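Local coordinates for Lmaj004091aaa (Leishmania major, PDB 1XTP), which probably transfers methyl groups from S-adenosyl-L-methionine to the N-terminal amino group of proteins that begin with an X-Pro-Lys sequence, at residues 62-67 with 104-109; 75-80 with 239-244; 98-103 with 160-165; 192-197 with 248-253. All blocks are in the same frame, centred on the assembly; numbering follows the deposited sequence.

Contact 1. Residues 62-67 with 104-109; sequences ATVSGV and IGRITK. With SAI (S-adenosyl-L-homoselenocysteine), chain B.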
# COMPACT_ATOMS: atom_id res chain seq x y z
N ALA A 62 -16.60 8.78 -1.87
CA ALA A 62 -15.38 9.46 -1.48
C ALA A 62 -15.59 9.91 -0.03
O ALA A 62 -15.70 11.09 0.25
CB ALA A 62 -15.08 10.67 -2.42
N THR A 63 -15.65 8.94 0.87
CA THR A 63 -15.86 9.20 2.29
C THR A 63 -14.92 8.30 3.08
O THR A 63 -14.41 7.32 2.55
CB THR A 63 -17.30 8.87 2.72
OG1 THR A 63 -17.45 7.45 2.80
CG2 THR A 63 -18.30 9.39 1.73
N VAL A 64 -14.70 8.63 4.34
CA VAL A 64 -13.84 7.81 5.19
C VAL A 64 -14.38 6.37 5.25
O VAL A 64 -13.62 5.40 5.23
CB VAL A 64 -13.70 8.41 6.61
CG1 VAL A 64 -12.99 7.44 7.56
CG2 VAL A 64 -12.92 9.69 6.54
N SER A 65 -15.70 6.24 5.29
CA SER A 65 -16.33 4.93 5.34
C SER A 65 -15.98 4.15 4.06
O SER A 65 -15.68 2.95 4.11
CB SER A 65 -17.83 5.06 5.48
OG SER A 65 -18.38 3.78 5.69
N GLY A 66 -16.00 4.87 2.94
CA GLY A 66 -15.60 4.31 1.65
C GLY A 66 -14.17 3.81 1.58
O GLY A 66 -13.92 2.74 1.06
N VAL A 67 -13.21 4.57 2.09
CA VAL A 67 -11.83 4.14 2.01
C VAL A 67 -11.53 3.06 3.05
O VAL A 67 -10.60 2.29 2.86
CB VAL A 67 -10.78 5.31 2.07
CG1 VAL A 67 -11.02 6.27 0.93
CG2 VAL A 67 -10.80 6.04 3.40
N ILE A 104 -9.19 9.77 -0.41
CA ILE A 104 -9.67 11.12 -0.08
C ILE A 104 -8.71 11.89 0.83
O ILE A 104 -9.10 12.91 1.40
CB ILE A 104 -11.07 11.11 0.59
CG1 ILE A 104 -11.01 10.39 1.94
CG2 ILE A 104 -12.11 10.49 -0.33
CD1 ILE A 104 -12.20 10.68 2.79
N GLY A 105 -7.49 11.38 0.99
CA GLY A 105 -6.44 12.08 1.75
C GLY A 105 -6.52 11.91 3.25
O GLY A 105 -6.06 12.78 3.99
N ARG A 106 -7.10 10.80 3.70
CA ARG A 106 -7.29 10.51 5.12
C ARG A 106 -5.99 10.49 5.93
O ARG A 106 -5.94 11.06 7.05
CB ARG A 106 -7.99 9.15 5.28
CG ARG A 106 -8.29 8.75 6.74
CD ARG A 106 -8.82 7.30 6.81
NE ARG A 106 -7.76 6.35 6.45
CZ ARG A 106 -6.86 5.83 7.28
NH1 ARG A 106 -6.87 6.09 8.57
NH2 ARG A 106 -5.95 5.00 6.80
N ILE A 107 -4.97 9.80 5.41
CA ILE A 107 -3.71 9.74 6.10
C ILE A 107 -2.99 11.11 6.09
O ILE A 107 -2.41 11.54 7.10
CB ILE A 107 -2.80 8.60 5.52
CG1 ILE A 107 -3.50 7.23 5.70
CG2 ILE A 107 -1.42 8.60 6.23
CD1 ILE A 107 -2.85 6.09 4.94
N THR A 108 -3.02 11.79 4.95
CA THR A 108 -2.45 13.13 4.85
C THR A 108 -3.16 14.10 5.81
O THR A 108 -2.49 14.84 6.53
CB THR A 108 -2.51 13.67 3.40
OG1 THR A 108 -1.80 12.78 2.54
CG2 THR A 108 -1.88 15.09 3.29
N LYS A 109 -4.49 14.06 5.85
CA LYS A 109 -5.24 15.00 6.67
C LYS A 109 -4.97 14.83 8.16
O LYS A 109 -4.79 15.82 8.88
CB LYS A 109 -6.75 14.88 6.41
CG LYS A 109 -7.58 15.95 7.14
CD LYS A 109 -8.97 16.11 6.58
N SAI B . -4.44 4.97 1.50
CA SAI B . -5.75 5.60 1.82
CB SAI B . -6.85 5.00 0.97
CG SAI B . -7.09 3.50 1.14
SE SAI B . -8.54 2.94 -0.06
C SAI B . -6.17 5.40 3.27
O SAI B . -5.65 4.53 3.96
OXT SAI B . -7.06 6.09 3.77
C5' SAI B . -7.39 2.30 -1.53
C4' SAI B . -7.04 3.39 -2.55
O4' SAI B . -6.15 2.85 -3.47
C3' SAI B . -8.22 3.91 -3.36
O3' SAI B . -8.28 5.31 -3.32
C2' SAI B . -7.97 3.46 -4.79
O2' SAI B . -8.46 4.39 -5.75
C1' SAI B . -6.47 3.39 -4.75
N9 SAI B . -5.87 2.56 -5.78
C8 SAI B . -6.41 1.44 -6.38
N7 SAI B . -5.53 0.98 -7.26
C5 SAI B . -4.42 1.78 -7.23
C6 SAI B . -3.21 1.74 -7.92
N6 SAI B . -3.00 0.79 -8.83
N1 SAI B . -2.25 2.71 -7.67
C2 SAI B . -2.48 3.71 -6.74
N3 SAI B . -3.68 3.73 -6.05
C4 SAI B . -4.62 2.77 -6.29
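Ala62 opens the contact by laying its CB against the branch methyl of Ile104, with Ala62 CB 3.6 Å from Ile104 CG2. Thr63 turns its side chain from the partner and caps the short helix 64-67: its OG1 accepts from Gly66 N, an N-cap bond, while Thr63 C rests 3.6 Å from Ile104 CD1. Val64 meets the same methyl at about a right angle, its CG2 3.9 Å from Ile104 CD1. Ile104 reaches all three residues because its CG1 stands between its own backbone N and carbonyl carbon (chi1 64°), which sends CG2 to Ala62 and CD1 to the start of the helix. At Val67 the packing passes to the cofactor site: CG1 faces Ile104, and CG2 lies 4.1 Å from Arg106 CD. Arg106, bent at chi3 (68°), offers two N-H groups to the carboxylate of the bound S-adenosyl-L-homoselenocysteine, NE to OXT at 2.8 Å and NH2 to O at 2.9 Å, the latter in the guanidinium plane. NH1 forms a salt bridge with Asp78. An apolar seam thus flanks a pair of hydrogen bonds that restrain the carboxylate's rotation; Asp78, with His75 at the same NH1, would be expected to fix the guanidinium's orientation.

Contact 2. Residues 75-80 with 239-244; sequences HDVDIE and EEWPTD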
# COMPACT_ATOMS: atom_id res chain seq x y z
N HIS A 75 -10.24 3.89 12.45
CA HIS A 75 -9.45 5.04 12.03
C HIS A 75 -8.50 5.54 13.12
O HIS A 75 -7.28 5.62 12.91
CB HIS A 75 -10.39 6.17 11.59
CG HIS A 75 -9.67 7.44 11.28
ND1 HIS A 75 -8.92 7.62 10.14
CD2 HIS A 75 -9.54 8.58 12.00
CE1 HIS A 75 -8.39 8.82 10.15
NE2 HIS A 75 -8.74 9.43 11.27
N ASP A 76 -9.06 5.84 14.28
CA ASP A 76 -8.28 6.46 15.36
C ASP A 76 -7.09 5.61 15.80
O ASP A 76 -5.98 6.12 15.92
CB ASP A 76 -9.17 6.76 16.58
CG ASP A 76 -10.18 7.87 16.32
OD1 ASP A 76 -9.88 8.80 15.53
OD2 ASP A 76 -11.27 7.82 16.93
N VAL A 77 -7.32 4.33 16.01
CA VAL A 77 -6.25 3.40 16.36
C VAL A 77 -5.21 3.28 15.24
O VAL A 77 -4.00 3.29 15.50
CB VAL A 77 -6.80 2.00 16.79
CG1 VAL A 77 -7.55 1.33 15.66
CG2 VAL A 77 -5.67 1.09 17.26
N ASP A 78 -5.66 3.22 13.98
CA ASP A 78 -4.75 3.17 12.87
C ASP A 78 -3.82 4.37 12.83
O ASP A 78 -2.63 4.21 12.66
CB ASP A 78 -5.53 3.08 11.54
CG ASP A 78 -4.63 3.27 10.34
OD1 ASP A 78 -3.73 2.43 10.15
OD2 ASP A 78 -4.80 4.28 9.61
N ILE A 79 -4.37 5.57 12.97
CA ILE A 79 -3.58 6.79 12.88
C ILE A 79 -2.59 6.91 14.06
O ILE A 79 -1.43 7.33 13.88
CB ILE A 79 -4.53 8.03 12.80
CG1 ILE A 79 -5.28 8.04 11.46
CG2 ILE A 79 -3.76 9.33 12.98
CD1 ILE A 79 -4.38 8.17 10.20
N GLU A 80 -3.02 6.52 15.25
CA GLU A 80 -2.14 6.57 16.42
C GLU A 80 -0.97 5.57 16.31
O GLU A 80 0.18 5.90 16.60
CB GLU A 80 -2.95 6.36 17.70
CG GLU A 80 -2.15 6.45 19.00
CD GLU A 80 -1.59 7.86 19.30
OE1 GLU A 80 -1.80 8.80 18.50
OE2 GLU A 80 -0.94 8.01 20.36
N GLU A 239 -0.92 -2.60 17.12
CA GLU A 239 -1.57 -3.04 18.37
C GLU A 239 -3.02 -2.59 18.47
O GLU A 239 -3.46 -1.68 17.77
CB GLU A 239 -0.79 -2.58 19.61
CG GLU A 239 -0.75 -1.09 19.83
CD GLU A 239 -0.04 -0.71 21.14
OE1 GLU A 239 0.88 -1.43 21.59
OE2 GLU A 239 -0.42 0.33 21.72
N GLU A 240 -3.78 -3.26 19.34
CA GLU A 240 -5.17 -2.93 19.58
C GLU A 240 -6.03 -3.03 18.30
O GLU A 240 -7.01 -2.30 18.13
CB GLU A 240 -5.27 -1.53 20.19
CG GLU A 240 -6.52 -1.32 21.02
CD GLU A 240 -6.61 0.08 21.59
OE1 GLU A 240 -5.56 0.67 21.90
OE2 GLU A 240 -7.74 0.58 21.73
N TRP A 241 -5.64 -3.95 17.41
CA TRP A 241 -6.34 -4.14 16.15
C TRP A 241 -7.44 -5.19 16.38
O TRP A 241 -7.18 -6.19 17.04
CB TRP A 241 -5.36 -4.59 15.07
CG TRP A 241 -5.88 -4.44 13.69
CD1 TRP A 241 -6.04 -5.41 12.76
CD2 TRP A 241 -6.31 -3.22 13.06
NE1 TRP A 241 -6.55 -4.89 11.60
CE2 TRP A 241 -6.73 -3.55 11.76
CE3 TRP A 241 -6.39 -1.88 13.48
CZ2 TRP A 241 -7.23 -2.58 10.86
CZ3 TRP A 241 -6.88 -0.93 12.60
CH2 TRP A 241 -7.30 -1.29 11.30
N PRO A 242 -8.67 -4.94 15.87
CA PRO A 242 -9.75 -5.91 16.04
C PRO A 242 -9.35 -7.30 15.56
O PRO A 242 -8.76 -7.46 14.50
CB PRO A 242 -10.90 -5.35 15.20
CG PRO A 242 -10.62 -3.90 15.10
CD PRO A 242 -9.13 -3.75 15.14
N THR A 243 -9.70 -8.28 16.37
CA THR A 243 -9.16 -9.62 16.28
C THR A 243 -9.70 -10.38 15.08
O THR A 243 -9.06 -11.27 14.54
CB THR A 243 -9.44 -10.34 17.60
OG1 THR A 243 -8.53 -11.42 17.76
CG2 THR A 243 -10.87 -10.85 17.66
N ASP A 244 -10.88 -9.97 14.64
CA ASP A 244 -11.56 -10.56 13.49
C ASP A 244 -11.03 -10.07 12.15
O ASP A 244 -11.37 -10.66 11.12
CB ASP A 244 -13.07 -10.25 13.57
CG ASP A 244 -13.37 -8.75 13.68
OD1 ASP A 244 -12.48 -7.98 14.11
OD2 ASP A 244 -14.50 -8.33 13.37
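Val77 packs against Trp241 and the backbone of Glu239 and is the hub of a contact carried by van der Waals forces. Its two methyls divide the work: CG1, set between the backbone N and the carbonyl carbon (chi1 63°), meets the indole of Trp241, while CG2 turns to the loop, where it touches the CB of Glu240. Val77 CG1 comes to the ring edge, near its plane, 3.9 Å from Trp241 CZ3, and the two side chains cross at about a right angle. Asp78 adds its CB, 4.4 Å from Trp241 CZ3, from an oblique direction. Pro242 CD sits over one face of the same indole from within the loop, 3.4 Å above the plane and offset toward the rim.

Close approaches to polar atoms form a second group. Val77 CG2 lies 3.6 Å from Glu239 O and 3.7 Å from Glu240 O. The carboxylate of Asp78 serves partners beyond the loop, among them Lys196 in a salt bridge. Val77 and the CB of Asp78 thus bring the first turn of helix 75-87 against the loop that links the antiparallel strands 232-237 and 248-253; Trp241 also packs on Leu248 of the latter strand, and on Val74 just before the helix.

Contact 3. Residues 98-103 with 160-165; sequences LDCGAG and DLIVIQ. With SAI (S-adenosyl-L-homoselenocysteine), chain B.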
# COMPACT_ATOMS: atom_id res chain seq x y z
N LEU A 98 4.82 11.84 0.73
CA LEU A 98 3.99 11.42 -0.39
C LEU A 98 3.03 10.33 0.10
O LEU A 98 3.46 9.31 0.67
CB LEU A 98 4.84 10.87 -1.54
CG LEU A 98 4.11 10.25 -2.74
CD1 LEU A 98 3.22 11.23 -3.49
CD2 LEU A 98 5.12 9.60 -3.72
N ASP A 99 1.75 10.56 -0.15
CA ASP A 99 0.67 9.66 0.24
C ASP A 99 0.18 8.95 -1.02
O ASP A 99 -0.50 9.55 -1.85
CB ASP A 99 -0.42 10.52 0.87
CG ASP A 99 -1.49 9.72 1.53
OD1 ASP A 99 -1.37 8.47 1.57
OD2 ASP A 99 -2.45 10.38 2.02
N CYS A 100 0.60 7.69 -1.18
CA CYS A 100 0.33 6.87 -2.36
C CYS A 100 -0.97 6.09 -2.19
O CYS A 100 -1.22 5.52 -1.14
CB CYS A 100 1.43 5.83 -2.59
SG CYS A 100 3.04 6.46 -2.91
N GLY A 101 -1.76 6.03 -3.25
CA GLY A 101 -3.12 5.48 -3.14
C GLY A 101 -3.87 6.23 -2.04
O GLY A 101 -4.48 5.62 -1.18
N ALA A 102 -3.80 7.55 -2.10
CA ALA A 102 -4.27 8.45 -1.04
C ALA A 102 -5.77 8.45 -0.79
O ALA A 102 -6.20 8.80 0.30
CB ALA A 102 -3.82 9.85 -1.33
N GLY A 103 -6.55 8.08 -1.81
CA GLY A 103 -8.00 8.12 -1.72
C GLY A 103 -8.46 9.54 -1.50
O GLY A 103 -8.15 10.42 -2.29
N ASP A 160 11.04 12.50 2.45
CA ASP A 160 11.41 11.99 3.76
C ASP A 160 10.44 10.87 4.22
O ASP A 160 10.81 10.01 5.04
CB ASP A 160 11.44 13.13 4.77
CG ASP A 160 12.52 14.16 4.47
OD1 ASP A 160 13.61 13.79 4.00
OD2 ASP A 160 12.31 15.35 4.75
N LEU A 161 9.22 10.85 3.69
CA LEU A 161 8.35 9.69 3.92
C LEU A 161 7.52 9.39 2.70
O LEU A 161 7.04 10.31 2.06
CB LEU A 161 7.46 9.91 5.14
CG LEU A 161 6.89 8.63 5.77
CD1 LEU A 161 7.95 7.87 6.60
CD2 LEU A 161 5.67 8.95 6.62
N ILE A 162 7.39 8.11 2.37
CA ILE A 162 6.53 7.65 1.29
C ILE A 162 5.59 6.61 1.87
O ILE A 162 5.99 5.50 2.22
CB ILE A 162 7.33 7.07 0.10
CG1 ILE A 162 8.27 8.14 -0.47
CG2 ILE A 162 6.38 6.54 -0.99
CD1 ILE A 162 9.16 7.65 -1.57
N VAL A 163 4.32 7.00 1.96
CA VAL A 163 3.29 6.20 2.58
C VAL A 163 2.57 5.29 1.56
O VAL A 163 2.06 5.77 0.57
CB VAL A 163 2.26 7.14 3.26
CG1 VAL A 163 1.13 6.33 3.87
CG2 VAL A 163 2.97 7.96 4.32
N ILE A 164 2.57 3.98 1.81
CA ILE A 164 1.84 3.03 0.98
C ILE A 164 0.98 2.18 1.92
O ILE A 164 1.44 1.19 2.49
CB ILE A 164 2.80 2.14 0.13
CG1 ILE A 164 3.88 2.98 -0.58
CG2 ILE A 164 2.01 1.32 -0.91
CD1 ILE A 164 4.92 2.15 -1.34
N GLN A 165 -0.26 2.59 2.11
CA GLN A 165 -1.15 1.94 3.06
C GLN A 165 -2.42 1.51 2.39
O GLN A 165 -3.09 2.33 1.75
CB GLN A 165 -1.49 2.87 4.22
CG GLN A 165 -2.59 2.30 5.13
CD GLN A 165 -2.60 2.87 6.54
OE1 GLN A 165 -1.80 3.75 6.88
NE2 GLN A 165 -3.52 2.36 7.38
N SAI B . -4.44 4.97 1.50
CA SAI B . -5.75 5.60 1.82
CB SAI B . -6.85 5.00 0.97
CG SAI B . -7.09 3.50 1.14
SE SAI B . -8.54 2.94 -0.06
C SAI B . -6.17 5.40 3.27
O SAI B . -5.65 4.53 3.96
OXT SAI B . -7.06 6.09 3.77
C5' SAI B . -7.39 2.30 -1.53
C4' SAI B . -7.04 3.39 -2.55
O4' SAI B . -6.15 2.85 -3.47
C3' SAI B . -8.22 3.91 -3.36
O3' SAI B . -8.28 5.31 -3.32
C2' SAI B . -7.97 3.46 -4.79
O2' SAI B . -8.46 4.39 -5.75
C1' SAI B . -6.47 3.39 -4.75
N9 SAI B . -5.87 2.56 -5.78
C8 SAI B . -6.41 1.44 -6.38
N7 SAI B . -5.53 0.98 -7.26
C5 SAI B . -4.42 1.78 -7.23
C6 SAI B . -3.21 1.74 -7.92
N6 SAI B . -3.00 0.79 -8.83
N1 SAI B . -2.25 2.71 -7.67
C2 SAI B . -2.48 3.71 -6.74
N3 SAI B . -3.68 3.73 -6.05
C4 SAI B . -4.62 2.77 -6.29
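Leu98 and Val163 join the neighbouring parallel strands 96-100 and 159-165 at the middle of the sheet of this Rossmann-like methyltransferase. The tight part is the backbone pairing. Val163 N donates to Leu98 O at 2.8 Å, with a nearly straight N-H...O angle of 169°, and Leu98 N and Cys100 N donate to Leu161 O and Val163 O. Leu98, Cys100 and Ile162 share one face, where Cys100 and Ile162 touch helix 173-186: Cys100 SG, anti to its carbonyl carbon (chi1 -63°), leans toward Ile162 and stands 3.9 Å from Ile162 CG2. Val163 lies on the other face beside Asp99, its CG1 4.0 Å from Asp99 OD1, while Asp99 OD2 is hydrogen-bonded to Thr108 of helix 106-115.

Toward the C-terminal ends of the strands the pairing loosens. Cys100 O and Gln165 N are 4.5 Å apart, and the chain at Gly101 peels off into the glycine-bearing loop 101-103. The bound S-adenosyl-L-homoselenocysteine occupies this divergence rather than bulk solvent. Its amino N donates to Gly101 O at 2.8 Å and to Gln165 O at 3.0 Å, one carbonyl from each segment. Gly103 CA approaches the ribose, 3.2 Å from the O3' hydroxyl oxygen. The amide end of Gln165 is bonded through NE2 to Asp78. Two backbone carbonyls converging on one amino group give it a partly negative setting, which would favour its protonated form and set the cofactor's amino acid end at the parting of the strands.

Contact 4. Residues 192-197 with 248-253; sequences YIFFKE and LKMYAL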
# COMPACT_ATOMS: atom_id res chain seq x y z
N TYR A 192 12.18 7.23 4.53
CA TYR A 192 11.74 5.86 4.63
C TYR A 192 10.47 5.68 3.80
O TYR A 192 9.68 6.62 3.64
CB TYR A 192 11.37 5.53 6.07
CG TYR A 192 12.49 5.47 7.08
CD1 TYR A 192 12.91 6.60 7.75
CD2 TYR A 192 13.05 4.26 7.43
CE1 TYR A 192 13.92 6.54 8.71
CE2 TYR A 192 14.06 4.19 8.41
CZ TYR A 192 14.48 5.32 9.04
OH TYR A 192 15.46 5.25 10.01
N ILE A 193 10.29 4.48 3.26
CA ILE A 193 8.95 4.04 2.83
C ILE A 193 8.21 3.56 4.06
O ILE A 193 8.68 2.68 4.75
CB ILE A 193 8.98 2.89 1.81
CG1 ILE A 193 9.65 3.32 0.51
CG2 ILE A 193 7.58 2.45 1.47
CD1 ILE A 193 10.19 2.17 -0.30
N PHE A 194 7.05 4.14 4.33
CA PHE A 194 6.16 3.60 5.34
C PHE A 194 5.09 2.72 4.65
O PHE A 194 4.17 3.23 4.03
CB PHE A 194 5.52 4.72 6.12
CG PHE A 194 4.52 4.26 7.15
CD1 PHE A 194 4.94 3.66 8.33
CD2 PHE A 194 3.16 4.47 6.95
CE1 PHE A 194 4.01 3.26 9.29
CE2 PHE A 194 2.23 4.08 7.91
CZ PHE A 194 2.67 3.47 9.08
N PHE A 195 5.23 1.40 4.81
CA PHE A 195 4.33 0.44 4.17
C PHE A 195 3.45 -0.21 5.23
O PHE A 195 3.95 -0.88 6.12
CB PHE A 195 5.16 -0.61 3.42
CG PHE A 195 4.34 -1.72 2.80
CD1 PHE A 195 3.16 -1.45 2.11
CD2 PHE A 195 4.79 -3.04 2.87
CE1 PHE A 195 2.44 -2.47 1.52
CE2 PHE A 195 4.08 -4.06 2.29
CZ PHE A 195 2.90 -3.79 1.59
N LYS A 196 2.14 0.02 5.13
CA LYS A 196 1.17 -0.51 6.09
C LYS A 196 0.10 -1.28 5.35
O LYS A 196 -0.59 -0.74 4.50
CB LYS A 196 0.52 0.60 6.90
CG LYS A 196 -0.17 0.13 8.19
CD LYS A 196 -0.38 1.30 9.16
CE LYS A 196 -0.96 0.86 10.50
NZ LYS A 196 -1.33 2.02 11.35
N GLU A 197 -0.07 -2.55 5.70
CA GLU A 197 -0.93 -3.43 4.92
C GLU A 197 -1.43 -4.62 5.74
O GLU A 197 -0.78 -5.04 6.71
CB GLU A 197 -0.15 -3.97 3.71
CG GLU A 197 -1.05 -4.50 2.62
CD GLU A 197 -2.22 -3.58 2.34
OE1 GLU A 197 -2.01 -2.53 1.67
OE2 GLU A 197 -3.35 -3.91 2.79
N LEU A 248 -2.64 -6.13 10.75
CA LEU A 248 -2.14 -4.99 10.00
C LEU A 248 -0.69 -4.75 10.38
O LEU A 248 -0.39 -4.37 11.51
CB LEU A 248 -3.03 -3.80 10.33
CG LEU A 248 -2.82 -2.47 9.62
CD1 LEU A 248 -3.05 -2.64 8.15
CD2 LEU A 248 -3.80 -1.47 10.22
N LYS A 249 0.22 -4.97 9.43
CA LYS A 249 1.65 -4.79 9.70
C LYS A 249 2.24 -3.51 9.06
O LYS A 249 1.95 -3.15 7.92
CB LYS A 249 2.45 -6.02 9.24
CG LYS A 249 3.68 -6.27 10.09
CD LYS A 249 4.43 -7.56 9.74
CE LYS A 249 5.79 -7.61 10.44
NZ LYS A 249 6.77 -8.52 9.75
N MSE A 250 3.08 -2.85 9.82
CA MSE A 250 3.85 -1.71 9.34
C MSE A 250 5.30 -2.11 9.12
O MSE A 250 5.88 -2.81 9.94
CB MSE A 250 3.81 -0.61 10.38
CG MSE A 250 2.46 0.02 10.53
SE MSE A 250 2.32 1.09 12.14
CE MSE A 250 1.88 -0.35 13.41
N TYR A 251 5.87 -1.64 8.02
CA TYR A 251 7.27 -1.78 7.71
C TYR A 251 7.88 -0.41 7.40
O TYR A 251 7.30 0.37 6.65
CB TYR A 251 7.47 -2.63 6.46
CG TYR A 251 6.85 -4.00 6.47
CD1 TYR A 251 5.56 -4.19 5.98
CD2 TYR A 251 7.57 -5.11 6.90
CE1 TYR A 251 4.98 -5.44 5.96
CE2 TYR A 251 7.00 -6.39 6.87
CZ TYR A 251 5.71 -6.53 6.40
OH TYR A 251 5.11 -7.76 6.36
N ALA A 252 9.04 -0.13 7.98
CA ALA A 252 9.85 1.02 7.57
C ALA A 252 10.99 0.50 6.70
O ALA A 252 11.78 -0.31 7.17
CB ALA A 252 10.40 1.72 8.75
N LEU A 253 11.05 0.97 5.46
CA LEU A 253 11.97 0.43 4.46
C LEU A 253 12.90 1.53 3.93
O LEU A 253 12.49 2.68 3.80
CB LEU A 253 11.19 -0.21 3.29
CG LEU A 253 10.04 -1.17 3.63
CD1 LEU A 253 9.08 -1.33 2.46
CD2 LEU A 253 10.58 -2.53 4.04
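Lys196 and Met250 lie side by side across an antiparallel pair of strands, 192-197 with 248-253, that forms part of the seven-stranded mixed sheet of the Rossmann-like methyltransferase fold, in which strand 248-253 runs antiparallel to its neighbours. Six backbone hydrogen bonds hold the pair, two each at Ile193 with Leu253, Phe195 with Tyr251, and Glu197 with Lys249. The straightest runs from Phe195 N to Tyr251 O at 3.0 Å, with an N-H...O angle of 174°.

Aromatic contacts appear on both faces. Phe195 and Tyr251 lie side by side, rim to rim, their planes only 18° apart and Phe195 CD2 3.4 Å from Tyr251 CD1; neither ring covers the other. Tyr221 meets the Phe195 ring edge-to-face, and Phe225 does the same to Tyr251. On the opposite face, Phe194 and the selenomethionine Met250 make a Met-aromatic contact, with SE at the ring edge, 5.0 Å from the Phe194 centroid. Ala252 CB meets the Tyr192 ring obliquely.

Aliphatic packing fills in the rest. Leu253 CD1 touches Phe195 CB. Lys196 extends alongside Met250, all its torsions near 180°, and this carries NZ to helix 75-87, where Ser82 joins Asp78 as a partner, and to Gln238. Leu248 CD2 rests on the lysine chain 3.7 Å from Lys196 CE, and Lys196 CD lies only 3.4 Å from Met250 CG, closer than carbons usually pack.

Contacts 3 and 4 are buried within one sheet, where strands 159-165 and 191-198 are neighbours: the first is parallel, the second antiparallel, and both rest on backbone hydrogen bonds. Contact 1 is partly buried at the cofactor, and contact 2 lies at the surface; in both, side-chain packing joins the segments instead. Contacts 1 and 3 grip different ends of the ligand's amino acid part, charged side-chain donors in one and backbone carbonyls in the other. A single residue, Asp78, joins contact 2 to the other three. Contacts 1 and 4 do not touch.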